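Local coordinates for protein major extracellular endoglucanase (Xanthomonas campestris pv. campestris, PDB 4TUF) that hydrolyses internal beta-1,4-glucosidic linkages in cellulose, lichenin and cereal beta-D-glucans, here represented by its family 5 glycoside hydrolase catalytic domain, at residues W173-S181 with C221-N229. Numbering follows the deposited sequence.
Sequences WNKAAERGS and CTPLNIPAN. With 2HP (dihydrogenphosphate ion), chain F; 2HP (dihydrogenphosphate ion), chain H.
The irregular backbone of 221-229 runs past one flank of the helical segment 173-181, closest where the CA atoms of Glu178 and Asn225 are 5.9 Å apart, and Asn225 there centres an inverse gamma turn. Glu178 illustrates how a single carboxylate can tie a loop to a helix. Its CG lies anti to the carbonyl carbon (chi1 -64°) and the chain beyond is extended, which carries OE1 to the backbone N of Asn225 at 2.9 Å. The bond is fairly straight (N-H...OE1 161°), but the donor stands above the carboxylate plane, 47° out of it. The other oxygen, OE2, receives Lys175 NZ in a salt bridge on its syn side, close to the plane; OE1 thus faces the loop and a shared water, while OE2 is held by a residue of the same helix. That water extends the grip: it donates to Glu178 OE1 and Pro223 O and accepts from Asn174 ND2, while a second water joins Glu178 O to Asn225 O.

In this TIM barrel the helix follows strand 149-153 and packs outside the sheet, and the loop leads from strand 192-195 to strand 231-238; the contact thus ties an outer helix to a neighbouring strand connection, away from the active site.

Van der Waals packing continues on both sides of Glu178. Toward the start of the helix, Leu224 CD2 rests 3.8 Å from Asn174 CB, and Thr222 CG2 lies 3.6 Å from Asn174 ND2, the Asn174 and Thr222 side chains crossing at about a right angle; Asn174 OD1 is taken by Gly165 N. Farther along, Ile226 fits beside Ser181, its CD1 3.7 Å from Ser181 CB, and also touches Val195 and Leu231 of the adjoining barrel strands. Beyond Thr222, the disulfide from Cys221 to Cys204 fastens the loop to an earlier part of the same connection.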
loop_
_atom_site.group_PDB
_atom_site.type_symbol
_atom_site.label_atom_id
_atom_site.label_comp_id
_atom_site.label_asym_id
_atom_site.label_seq_id
_atom_site.Cartn_x
_atom_site.Cartn_y
_atom_site.Cartn_z
ATOM N N TRP A 173 -5.287 -7.381 15.791
ATOM C CA TRP A 173 -4.330 -7.065 14.739
ATOM C C TRP A 173 -3.040 -6.455 15.275
ATOM O O TRP A 173 -1.963 -6.690 14.722
ATOM C CB TRP A 173 -4.968 -6.117 13.722
ATOM C CG TRP A 173 -3.993 -5.487 12.775
ATOM C CD1 TRP A 173 -3.834 -4.155 12.535
ATOM C CD2 TRP A 173 -3.038 -6.162 11.942
ATOM N NE1 TRP A 173 -2.843 -3.953 11.606
ATOM C CE2 TRP A 173 -2.336 -5.167 11.225
ATOM C CE3 TRP A 173 -2.707 -7.505 11.733
ATOM C CZ2 TRP A 173 -1.318 -5.474 10.321
ATOM C CZ3 TRP A 173 -1.693 -7.810 10.829
ATOM C CH2 TRP A 173 -1.012 -6.797 10.138
ATOM N N ASN A 174 -3.141 -5.672 16.347
ATOM C CA ASN A 174 -1.962 -5.009 16.903
ATOM C C ASN A 174 -0.890 -6.006 17.335
ATOM O O ASN A 174 0.291 -5.818 17.057
ATOM C CB ASN A 174 -2.346 -4.115 18.084
ATOM C CG ASN A 174 -3.140 -4.851 19.135
ATOM O OD1 ASN A 174 -4.111 -5.541 18.820
ATOM N ND2 ASN A 174 -2.729 -4.716 20.396
ATOM N N LYS A 175 -1.307 -7.076 17.999
ATOM C CA LYS A 175 -0.364 -8.079 18.468
ATOM C C LYS A 175 0.203 -8.897 17.312
ATOM O O LYS A 175 1.382 -9.261 17.315
ATOM C CB LYS A 175 -1.031 -8.995 19.488
ATOM C CG LYS A 175 -1.656 -8.241 20.647
ATOM C CD LYS A 175 -0.646 -7.339 21.342
ATOM C CE LYS A 175 0.307 -8.128 22.215
ATOM N NZ LYS A 175 1.120 -7.213 23.063
ATOM N N ALA A 176 -0.638 -9.187 16.324
ATOM C CA ALA A 176 -0.188 -9.921 15.150
ATOM C C ALA A 176 0.834 -9.102 14.364
ATOM O O ALA A 176 1.756 -9.656 13.769
ATOM C CB ALA A 176 -1.359 -10.291 14.277
ATOM N N ALA A 177 0.679 -7.780 14.381
ATOM C CA ALA A 177 1.616 -6.894 13.691
ATOM C C ALA A 177 2.954 -6.839 14.417
ATOM O O ALA A 177 4.006 -6.708 13.793
ATOM C CB ALA A 177 1.035 -5.506 13.560
ATOM N N GLU A 178 2.905 -6.932 15.741
ATOM C CA GLU A 178 4.119 -6.985 16.544
ATOM C C GLU A 178 4.917 -8.243 16.226
ATOM O O GLU A 178 6.139 -8.195 16.100
ATOM C CB GLU A 178 3.782 -6.931 18.030
ATOM C CG GLU A 178 3.141 -5.627 18.445
ATOM C CD GLU A 178 2.710 -5.618 19.896
ATOM O OE1 GLU A 178 2.310 -4.539 20.391
ATOM O OE2 GLU A 178 2.768 -6.689 20.537
ATOM N N ARG A 179 4.219 -9.366 16.084
ATOM C CA ARG A 179 4.878 -10.632 15.788
ATOM C C ARG A 179 5.419 -10.638 14.354
ATOM O O ARG A 179 6.495 -11.171 14.092
ATOM C CB ARG A 179 3.918 -11.805 16.019
ATOM C CG ARG A 179 3.435 -11.916 17.456
ATOM C CD ARG A 179 2.736 -13.242 17.760
ATOM N NE ARG A 179 1.391 -13.355 17.195
ATOM C CZ ARG A 179 0.294 -12.822 17.730
ATOM N NH1 ARG A 179 0.378 -12.109 18.843
ATOM N NH2 ARG A 179 -0.889 -12.989 17.149
ATOM N N GLY A 180 4.677 -10.035 13.433
ATOM C CA GLY A 180 5.150 -9.874 12.069
ATOM C C GLY A 180 6.360 -8.962 12.012
ATOM O O GLY A 180 7.330 -9.234 11.303
ATOM N N SER A 181 6.295 -7.877 12.775
ATOM C CA SER A 181 7.401 -6.941 12.899
ATOM C C SER A 181 8.681 -7.650 13.348
ATOM O O SER A 181 9.729 -7.523 12.714
ATOM C CB SER A 181 7.034 -5.829 13.884
ATOM O OG SER A 181 8.053 -4.851 13.961
ATOM N N CYS A 221 -4.925 4.052 22.610
ATOM C CA CYS A 221 -5.092 3.302 23.853
ATOM C C CYS A 221 -4.045 2.209 23.981
ATOM O O CYS A 221 -3.658 1.833 25.086
ATOM C CB CYS A 221 -6.486 2.675 23.929
ATOM S SG CYS A 221 -7.844 3.853 23.838
ATOM N N THR A 222 -3.593 1.703 22.837
ATOM C CA THR A 222 -2.721 0.538 22.804
ATOM C C THR A 222 -1.568 0.742 21.835
ATOM O O THR A 222 -1.677 0.425 20.653
ATOM C CB THR A 222 -3.501 -0.736 22.401
ATOM O OG1 THR A 222 -4.724 -0.813 23.148
ATOM C CG2 THR A 222 -2.671 -1.973 22.671
ATOM N N PRO A 223 -0.452 1.275 22.337
ATOM C CA PRO A 223 0.762 1.471 21.541
ATOM C C PRO A 223 1.275 0.166 20.937
ATOM O O PRO A 223 1.092 -0.902 21.518
ATOM C CB PRO A 223 1.764 2.020 22.557
ATOM C CG PRO A 223 0.937 2.587 23.644
ATOM C CD PRO A 223 -0.282 1.722 23.726
ATOM N N LEU A 224 1.908 0.263 19.775
ATOM C CA LEU A 224 2.511 -0.892 19.126
ATOM C C LEU A 224 3.904 -1.163 19.680
ATOM O O LEU A 224 4.709 -0.244 19.823
ATOM C CB LEU A 224 2.583 -0.670 17.615
ATOM C CG LEU A 224 1.240 -0.705 16.893
ATOM C CD1 LEU A 224 1.389 -0.195 15.468
ATOM C CD2 LEU A 224 0.679 -2.125 16.913
ATOM N N ASN A 225 4.189 -2.423 19.990
ATOM C CA ASN A 225 5.529 -2.806 20.412
ATOM C C ASN A 225 6.413 -3.057 19.192
ATOM O O ASN A 225 6.864 -4.178 18.946
ATOM C CB ASN A 225 5.479 -4.041 21.304
ATOM C CG ASN A 225 6.797 -4.312 21.991
ATOM O OD1 ASN A 225 7.734 -3.514 21.903
ATOM N ND2 ASN A 225 6.878 -5.435 22.691
ATOM N N ILE A 226 6.621 -1.991 18.425
ATOM C CA ILE A 226 7.435 -1.991 17.219
ATOM C C ILE A 226 8.382 -0.803 17.339
ATOM O O ILE A 226 7.945 0.280 17.735
ATOM C CB ILE A 226 6.565 -1.866 15.945
ATOM C CG1 ILE A 226 5.605 -3.047 15.827
ATOM C CG2 ILE A 226 7.420 -1.759 14.679
ATOM C CD1 ILE A 226 4.767 -3.009 14.563
ATOM N N PRO A 227 9.678 -0.995 17.022
ATOM C CA PRO A 227 10.667 0.079 17.206
ATOM C C PRO A 227 10.236 1.395 16.569
ATOM O O PRO A 227 9.776 1.406 15.431
ATOM C CB PRO A 227 11.919 -0.475 16.520
ATOM C CG PRO A 227 11.781 -1.955 16.642
ATOM C CD PRO A 227 10.301 -2.237 16.522
ATOM N N ALA A 228 10.374 2.488 17.313
ATOM C CA ALA A 228 9.944 3.800 16.846
ATOM C C ALA A 228 10.634 4.183 15.544
ATOM O O ALA A 228 10.042 4.851 14.695
ATOM C CB ALA A 228 10.210 4.857 17.915
ATOM N N ASN A 229 11.883 3.749 15.388
ATOM C CA ASN A 229 12.661 4.120 14.212
ATOM C C ASN A 229 12.497 3.143 13.038
ATOM O O ASN A 229 13.307 3.145 12.110
ATOM C CB ASN A 229 14.145 4.268 14.578
ATOM C CG ASN A 229 14.759 2.991 15.132
ATOM O OD1 ASN A 229 14.195 1.898 15.015
ATOM N ND2 ASN A 229 15.939 3.124 15.730
HETATM P P 2HP F . 19.160 3.181 13.089
HETATM O O1 2HP F . 20.288 3.897 13.794
HETATM O O2 2HP F . 17.884 3.969 13.275
HETATM O O3 2HP F . 19.468 3.065 11.614
HETATM O O4 2HP F . 18.998 1.798 13.677
HETATM P P 2HP H . -3.627 -10.305 23.472
HETATM O O1 2HP H . -2.431 -11.172 23.142
HETATM O O2 2HP H . -3.171 -9.012 24.118
HETATM O O3 2HP H . -4.384 -9.979 22.207
HETATM O O4 2HP H . -4.534 -11.067 24.415
HETATM O O HOH W 1 -0.277 -3.060 20.646
HETATM O O HOH W 2 7.708 -6.627 17.592
#